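Local coordinates for protein adenylosuccinate lyase (Francisella tularensis subsp. tularensis SCHU S4, PDB 4EEI) that probably catalyses the release of fumarate from adenylosuccinate and from the succinylated carboxamide intermediate, two steps of purine biosynthesis, at residues 221-226 and 286-291; 108-113 and 315-320. All blocks are in the same frame, centred on the assembly; numbering follows the deposited sequence.

Contact 1: residues 221-226 and 286-291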
ATOM      1  N   LYS B 221       3.089  14.282  -4.402  1.00 16.77           N
ATOM      2  CA  LYS B 221       2.342  15.113  -3.474  1.00 17.08           C
ATOM      3  C   LYS B 221       0.892  15.239  -3.933  1.00 18.48           C
ATOM      4  O   LYS B 221      -0.035  15.091  -3.131  1.00 18.84           O
ATOM      5  CB  LYS B 221       2.976  16.501  -3.343  1.00 17.92           C
ATOM      6  CG  LYS B 221       2.098  17.478  -2.545  1.00 19.97           C
ATOM      7  CD  LYS B 221       2.849  18.758  -2.177  1.00 21.51           C
ATOM      8  CE  LYS B 221       1.948  19.718  -1.400  1.00 22.84           C
ATOM      9  NZ  LYS B 221       2.703  20.949  -1.014  1.00 20.84           N
ATOM     10  N   LEU B 222       0.694  15.495  -5.227  1.00 17.23           N
ATOM     11  CA  LEU B 222      -0.646  15.627  -5.790  1.00 17.79           C
ATOM     12  C   LEU B 222      -1.425  14.324  -5.663  1.00 20.41           C
ATOM     13  O   LEU B 222      -2.594  14.327  -5.262  1.00 18.97           O
ATOM     14  CB  LEU B 222      -0.577  16.051  -7.264  1.00 16.22           C
ATOM     15  CG  LEU B 222      -1.918  16.101  -8.011  1.00 23.55           C
ATOM     16  CD1 LEU B 222      -2.891  17.060  -7.339  1.00 20.50           C
ATOM     17  CD2 LEU B 222      -1.723  16.502  -9.469  1.00 20.47           C
ATOM     18  N   ILE B 223      -0.781  13.215  -6.013  1.00 16.40           N
ATOM     19  CA  ILE B 223      -1.415  11.902  -5.900  1.00 17.78           C
ATOM     20  C   ILE B 223      -1.776  11.582  -4.444  1.00 17.64           C
ATOM     21  O   ILE B 223      -2.800  10.942  -4.183  1.00 21.25           O
ATOM     22  CB  ILE B 223      -0.517  10.812  -6.528  1.00 19.41           C
ATOM     23  CG1 ILE B 223      -0.269  11.140  -8.001  1.00 16.14           C
ATOM     24  CG2 ILE B 223      -1.134   9.423  -6.380  1.00 18.56           C
ATOM     25  CD1 ILE B 223      -1.523  11.160  -8.853  1.00 17.76           C
ATOM     26  N   SER B 224      -0.948  12.032  -3.500  1.00 17.22           N
ATOM     27  CA  SER B 224      -1.265  11.891  -2.074  1.00 19.71           C
ATOM     28  C   SER B 224      -2.509  12.671  -1.676  1.00 19.30           C
ATOM     29  O   SER B 224      -3.321  12.197  -0.865  1.00 16.89           O
ATOM     30  CB  SER B 224      -0.083  12.328  -1.208  1.00 21.20           C
ATOM     31  OG  SER B 224       1.007  11.444  -1.410  1.00 28.44           O
ATOM     32  N   ILE B 225      -2.664  13.870  -2.225  1.00 17.34           N
ATOM     33  CA  ILE B 225      -3.904  14.615  -1.998  1.00 19.75           C
ATOM     34  C   ILE B 225      -5.098  13.847  -2.580  1.00 20.25           C
ATOM     35  O   ILE B 225      -6.173  13.776  -1.975  1.00 17.09           O
ATOM     36  CB  ILE B 225      -3.849  16.020  -2.618  1.00 20.76           C
ATOM     37  CG1 ILE B 225      -2.740  16.849  -1.965  1.00 20.36           C
ATOM     38  CG2 ILE B 225      -5.197  16.735  -2.457  1.00 21.96           C
ATOM     39  CD1 ILE B 225      -2.452  18.153  -2.710  1.00 16.68           C
ATOM     40  N   HIS B 226      -4.920  13.274  -3.764  1.00 14.78           N
ATOM     41  CA  HIS B 226      -6.001  12.514  -4.387  1.00 15.44           C
ATOM     42  C   HIS B 226      -6.347  11.287  -3.530  1.00 19.25           C
ATOM     43  O   HIS B 226      -7.510  10.874  -3.468  1.00 19.28           O
ATOM     44  CB  HIS B 226      -5.606  12.109  -5.813  1.00 16.37           C
ATOM     45  CG  HIS B 226      -5.742  13.220  -6.808  1.00 18.78           C
ATOM     46  ND1 HIS B 226      -5.647  13.016  -8.167  1.00 22.05           N
ATOM     47  CD2 HIS B 226      -5.986  14.542  -6.640  1.00 19.09           C
ATOM     48  CE1 HIS B 226      -5.830  14.166  -8.796  1.00 21.61           C
ATOM     49  NE2 HIS B 226      -6.045  15.107  -7.894  1.00 20.59           N
ATOM     50  N   SER B 286      -4.808   3.039  -4.398  1.00 16.63           N
ATOM     51  CA  SER B 286      -3.734   2.138  -4.844  1.00 19.71           C
ATOM     52  C   SER B 286      -2.596   2.880  -5.556  1.00 21.50           C
ATOM     53  O   SER B 286      -1.460   2.400  -5.611  1.00 20.27           O
ATOM     54  CB  SER B 286      -4.307   1.042  -5.763  1.00 18.77           C
ATOM     55  OG  SER B 286      -4.598   1.558  -7.050  1.00 21.57           O
ATOM     56  N   HIS B 287      -2.898   4.054  -6.102  1.00 19.06           N
ATOM     57  CA  HIS B 287      -1.904   4.803  -6.872  1.00 18.20           C
ATOM     58  C   HIS B 287      -0.885   5.523  -6.007  1.00 21.25           C
ATOM     59  O   HIS B 287       0.187   5.895  -6.496  1.00 19.61           O
ATOM     60  CB  HIS B 287      -2.595   5.841  -7.759  1.00 16.49           C
ATOM     61  CG  HIS B 287      -3.481   5.257  -8.808  1.00 18.85           C
ATOM     62  ND1 HIS B 287      -4.510   5.965  -9.383  1.00 18.63           N
ATOM     63  CD2 HIS B 287      -3.489   4.032  -9.405  1.00 20.39           C
ATOM     64  CE1 HIS B 287      -5.121   5.211 -10.283  1.00 19.52           C
ATOM     65  NE2 HIS B 287      -4.512   4.036 -10.317  1.00 19.33           N
ATOM     66  N   VAL B 288      -1.235   5.769  -4.745  1.00 20.84           N
ATOM     67  CA  VAL B 288      -0.351   6.504  -3.851  1.00 20.86           C
ATOM     68  C   VAL B 288       1.015   5.826  -3.726  1.00 21.93           C
ATOM     69  O   VAL B 288       2.045   6.480  -3.842  1.00 17.91           O
ATOM     70  CB  VAL B 288      -0.982   6.722  -2.455  1.00 19.04           C
ATOM     71  CG1 VAL B 288       0.000   7.397  -1.543  1.00 23.36           C
ATOM     72  CG2 VAL B 288      -2.257   7.572  -2.575  1.00 20.17           C
ATOM     73  N   SER B 289       1.029   4.517  -3.505  0.55 22.87           N
ATOM     74  CA  SER B 289       2.298   3.804  -3.369  0.55 24.39           C
ATOM     75  C   SER B 289       3.123   3.854  -4.657  0.55 22.73           C
ATOM     76  O   SER B 289       4.345   3.955  -4.610  0.55 22.81           O
ATOM     77  CB  SER B 289       2.056   2.353  -2.966  0.55 29.32           C
ATOM     78  OG  SER B 289       1.362   1.671  -3.989  0.55 28.67           O
ATOM     79  N   ILE B 290       2.459   3.775  -5.806  1.00 17.86           N
ATOM     80  CA  ILE B 290       3.169   3.874  -7.082  1.00 21.33           C
ATOM     81  C   ILE B 290       3.896   5.216  -7.167  1.00 19.98           C
ATOM     82  O   ILE B 290       5.085   5.276  -7.507  1.00 19.75           O
ATOM     83  CB  ILE B 290       2.219   3.752  -8.300  1.00 20.53           C
ATOM     84  CG1 ILE B 290       1.400   2.464  -8.225  1.00 19.38           C
ATOM     85  CG2 ILE B 290       3.016   3.757  -9.580  1.00 16.48           C
ATOM     86  CD1 ILE B 290       0.262   2.384  -9.286  1.00 22.71           C
ATOM     87  N   ALA B 291       3.185   6.287  -6.829  1.00 18.98           N
ATOM     88  CA  ALA B 291       3.745   7.630  -6.914  1.00 20.25           C
ATOM     89  C   ALA B 291       4.927   7.777  -5.981  1.00 19.61           C
ATOM     90  O   ALA B 291       5.934   8.387  -6.346  1.00 19.68           O
ATOM     91  CB  ALA B 291       2.698   8.664  -6.589  1.00 18.44           C
TER
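I223 carries this contact, its branched side chain set against one turn of the facing helix. Its CB lies 3.9 Å from CB of A291, and its CG2 methyl reaches the carbonyl O of H287 at 3.8 Å. The CG2 branch stands anti to the backbone N while CG1 lies beside it (chi1 -59°), which places CG2 between H287 and A291, one helical turn apart. A291 suits its place because a single methyl group allows the beta-branched isoleucine to come close. V288 answers from the other helix: its CG2 touches the backbone O of I223 at 3.8 Å, and its CG1 lies 4.2 Å from OG of S224, a packing contact. That hydroxyl is occupied within its own helix, where it hydrogen-bonds to O of A220, so a small polar residue can be buried at the interface. The nearest backbones are those of S224 and V288, with CA atoms 5.7 Å apart.

Beyond this shell, the ring of H287 leads away toward helix 304-333, where it meets Y312, and I223 packs on N316 of that helix. S224 also touches L228 of a second subunit, while S286 and I290, on helix 272-293, pack on I290 and S286 of a third. The short segments run antiparallel at 164°, with axes 8.7 Å apart. Such close, nearly antiparallel packing of long helices is characteristic of the central helical bundle of the fumarase/aspartase (lyase 1) superfamily, from which its tetramer core is built.

Contact 2: residues 108-113 and 315-320; sequences DSMSYV and DNFGIM
Helices 108-113 and 315-320 run nearly parallel, their axes inclined by 21° and 10.1 Å apart, with S109 facing F317 and V113 facing M320. The wide spacing is filled by the phenyl ring of F317, whose first torsion (chi1 -72°) puts CG anti to the carbonyl carbon and swings the ring toward the other helix. S109 sits over one face of this ring: its CB lies 3.6 Å from the ring centroid, 18° off the normal, a CH-pi contact. V113 approaches differently, at the ring edge and near its plane, with CG2 3.9 Å from CD1 of F317. M110, although its CB points away from the partner helix, brings CG to within 4.3 Å of CE1 of F317.

One turn further along, V113 uses its second methyl: CG1 packs 3.7 Å from CG of M320. The valine has CG1 anti to the backbone N, so that CG1 meets the methionine while CG2 sits between CG of M320 and the edge of the ring. Serine suits the position above the ring because it is small; its OG is turned to the carbonyl O of Q105 in the preceding turn. F317 is gripped from elsewhere too, by L222 of helix 217-244.

The chemistry is thus that of an apolar seam: between the two segments, cohesion comes from dispersion and one CH-pi contact, and the buried hydroxyl of S109 is bonded mainly to O of Q105 in its own helix, with a weak bond from NE1 of W14 in helix 8-14.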
ATOM      1  N   ASP B 108      -4.000  20.874 -16.854  1.00 21.91           N
ATOM      2  CA  ASP B 108      -5.315  20.921 -17.465  1.00 21.52           C
ATOM      3  C   ASP B 108      -6.259  19.894 -16.847  1.00 21.57           C
ATOM      4  O   ASP B 108      -7.471  20.109 -16.777  1.00 21.70           O
ATOM      5  CB  ASP B 108      -5.195  20.766 -18.982  1.00 22.67           C
ATOM      6  CG  ASP B 108      -4.468  21.942 -19.621  1.00 33.45           C
ATOM      7  OD1 ASP B 108      -4.493  23.046 -19.028  1.00 30.01           O
ATOM      8  OD2 ASP B 108      -3.872  21.760 -20.707  1.00 34.67           O
ATOM      9  N   SER B 109      -5.690  18.790 -16.385  1.00 19.63           N
ATOM     10  CA  SER B 109      -6.468  17.766 -15.703  1.00 21.52           C
ATOM     11  C   SER B 109      -6.931  18.284 -14.340  1.00 21.63           C
ATOM     12  O   SER B 109      -8.075  18.076 -13.942  1.00 21.46           O
ATOM     13  CB  SER B 109      -5.608  16.510 -15.531  1.00 20.61           C
ATOM     14  OG  SER B 109      -5.329  15.924 -16.786  1.00 22.79           O
ATOM     15  N   MET B 110      -6.029  18.953 -13.627  1.00 19.51           N
ATOM     16  CA  MET B 110      -6.366  19.540 -12.330  1.00 18.92           C
ATOM     17  C   MET B 110      -7.516  20.528 -12.403  1.00 20.30           C
ATOM     18  O   MET B 110      -8.320  20.624 -11.469  1.00 22.88           O
ATOM     19  CB  MET B 110      -5.151  20.236 -11.713  1.00 18.41           C
ATOM     20  CG  MET B 110      -4.149  19.294 -11.113  1.00 24.73           C
ATOM     21  SD  MET B 110      -2.909  20.218 -10.181  1.00 29.27           S
ATOM     22  CE  MET B 110      -3.891  20.845  -8.814  1.00 21.15           C
ATOM     23  N   SER B 111      -7.584  21.277 -13.500  1.00 21.29           N
ATOM     24  CA  SER B 111      -8.641  22.261 -13.668  1.00 24.52           C
ATOM     25  C   SER B 111     -10.006  21.594 -13.595  1.00 25.89           C
ATOM     26  O   SER B 111     -10.944  22.143 -13.013  1.00 22.31           O
ATOM     27  CB  SER B 111      -8.479  22.995 -15.002  1.00 28.82           C
ATOM     28  OG  SER B 111      -7.276  23.740 -14.993  1.00 32.84           O
ATOM     29  N   TYR B 112     -10.112  20.407 -14.184  1.00 22.39           N
ATOM     30  CA  TYR B 112     -11.376  19.670 -14.174  1.00 22.79           C
ATOM     31  C   TYR B 112     -11.662  19.068 -12.794  1.00 22.11           C
ATOM     32  O   TYR B 112     -12.806  19.080 -12.332  1.00 24.33           O
ATOM     33  CB  TYR B 112     -11.380  18.562 -15.236  1.00 16.95           C
ATOM     34  CG  TYR B 112     -11.612  19.043 -16.653  1.00 25.32           C
ATOM     35  CD1 TYR B 112     -12.883  19.423 -17.085  1.00 26.92           C
ATOM     36  CD2 TYR B 112     -10.572  19.097 -17.568  1.00 26.34           C
ATOM     37  CE1 TYR B 112     -13.103  19.865 -18.387  1.00 31.79           C
ATOM     38  CE2 TYR B 112     -10.784  19.534 -18.873  1.00 25.36           C
ATOM     39  CZ  TYR B 112     -12.048  19.914 -19.273  1.00 32.59           C
ATOM     40  OH  TYR B 112     -12.245  20.341 -20.569  1.00 30.01           O
ATOM     41  N   VAL B 113     -10.633  18.531 -12.152  1.00 19.78           N
ATOM     42  CA  VAL B 113     -10.793  17.945 -10.821  1.00 21.22           C
ATOM     43  C   VAL B 113     -11.260  19.008  -9.839  1.00 22.33           C
ATOM     44  O   VAL B 113     -12.178  18.779  -9.059  1.00 21.23           O
ATOM     45  CB  VAL B 113      -9.481  17.353 -10.327  1.00 19.68           C
ATOM     46  CG1 VAL B 113      -9.635  16.812  -8.893  1.00 17.10           C
ATOM     47  CG2 VAL B 113      -9.024  16.247 -11.275  1.00 19.99           C
ATOM     48  N   ASP B 315      -5.414   7.169 -15.543  1.00 18.32           N
ATOM     49  CA  ASP B 315      -6.462   6.488 -14.781  1.00 20.22           C
ATOM     50  C   ASP B 315      -6.815   7.272 -13.532  1.00 18.58           C
ATOM     51  O   ASP B 315      -7.972   7.349 -13.156  1.00 20.02           O
ATOM     52  CB  ASP B 315      -6.047   5.080 -14.373  1.00 19.47           C
ATOM     53  CG  ASP B 315      -6.051   4.111 -15.534  1.00 30.67           C
ATOM     54  OD1 ASP B 315      -6.548   4.479 -16.619  1.00 31.07           O
ATOM     55  OD2 ASP B 315      -5.564   2.976 -15.355  1.00 32.44           O
ATOM     56  N   ASN B 316      -5.808   7.825 -12.874  1.00 18.90           N
ATOM     57  CA  ASN B 316      -6.052   8.592 -11.660  1.00 17.40           C
ATOM     58  C   ASN B 316      -6.947   9.797 -11.940  1.00 20.47           C
ATOM     59  O   ASN B 316      -7.970   9.994 -11.285  1.00 19.64           O
ATOM     60  CB  ASN B 316      -4.724   9.024 -11.036  1.00 16.05           C
ATOM     61  CG  ASN B 316      -4.904   9.685  -9.692  1.00 18.91           C
ATOM     62  OD1 ASN B 316      -5.148  10.898  -9.609  1.00 19.85           O
ATOM     63  ND2 ASN B 316      -4.786   8.896  -8.626  1.00 15.63           N
ATOM     64  N   PHE B 317      -6.583  10.602 -12.933  1.00 18.37           N
ATOM     65  CA  PHE B 317      -7.421  11.744 -13.273  1.00 18.09           C
ATOM     66  C   PHE B 317      -8.779  11.320 -13.826  1.00 18.91           C
ATOM     67  O   PHE B 317      -9.815  11.922 -13.503  1.00 19.92           O
ATOM     68  CB  PHE B 317      -6.686  12.680 -14.238  1.00 19.19           C
ATOM     69  CG  PHE B 317      -5.573  13.442 -13.583  1.00 19.56           C
ATOM     70  CD1 PHE B 317      -5.855  14.485 -12.712  1.00 20.99           C
ATOM     71  CD2 PHE B 317      -4.250  13.114 -13.827  1.00 21.15           C
ATOM     72  CE1 PHE B 317      -4.825  15.195 -12.091  1.00 21.94           C
ATOM     73  CE2 PHE B 317      -3.218  13.817 -13.213  1.00 24.59           C
ATOM     74  CZ  PHE B 317      -3.512  14.855 -12.344  1.00 24.82           C
ATOM     75  N   GLY B 318      -8.793  10.280 -14.654  1.00 17.53           N
ATOM     76  CA  GLY B 318     -10.051   9.815 -15.221  1.00 18.69           C
ATOM     77  C   GLY B 318     -11.011   9.318 -14.145  1.00 22.34           C
ATOM     78  O   GLY B 318     -12.196   9.643 -14.148  1.00 20.92           O
ATOM     79  N   ILE B 319     -10.502   8.522 -13.220  1.00 20.09           N
ATOM     80  CA  ILE B 319     -11.337   8.007 -12.147  1.00 21.36           C
ATOM     81  C   ILE B 319     -11.764   9.134 -11.205  1.00 20.76           C
ATOM     82  O   ILE B 319     -12.904   9.165 -10.756  1.00 19.05           O
ATOM     83  CB  ILE B 319     -10.592   6.927 -11.347  1.00 18.06           C
ATOM     84  CG1 ILE B 319     -10.427   5.663 -12.199  1.00 19.74           C
ATOM     85  CG2 ILE B 319     -11.339   6.599 -10.060  1.00 16.20           C
ATOM     86  CD1 ILE B 319      -9.426   4.656 -11.585  1.00 19.87           C
ATOM     87  N   MET B 320     -10.855  10.056 -10.907  1.00 18.38           N
ATOM     88  CA  MET B 320     -11.174  11.137  -9.971  1.00 19.30           C
ATOM     89  C   MET B 320     -12.314  11.996 -10.511  1.00 16.25           C
ATOM     90  O   MET B 320     -13.274  12.298  -9.799  1.00 19.66           O
ATOM     91  CB  MET B 320      -9.944  12.011  -9.693  1.00 20.17           C
ATOM     92  CG  MET B 320     -10.237  13.199  -8.770  1.00 20.54           C
ATOM     93  SD  MET B 320     -10.725  12.667  -7.116  1.00 21.06           S
ATOM     94  CE  MET B 320      -9.152  12.141  -6.452  1.00 14.56           C
TER

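Contacts 1 and 2 lie in one bundle, their centres 13 Å apart, and N316 joins them. Its side-chain amide spans two histidines of contact 1: OD1 is 2.6 Å from ND1 of H226, and ND2 is 3.0 Å from ND1 of H287, both probable hydrogen bonds. An asparagine suits this place because one end accepts and the other donates. Around that polar bridge, H226 also packs against F317 and M320 of contact 2, CE1 lying 3.6 Å from CE1 of F317, the two rings almost perpendicular. The AMP-binding residue R310 belongs to the same helix as 315-320, its side chain about 12 Å from those of H287 and F317. I290 and I319, one from each contact, also touch a third subunit.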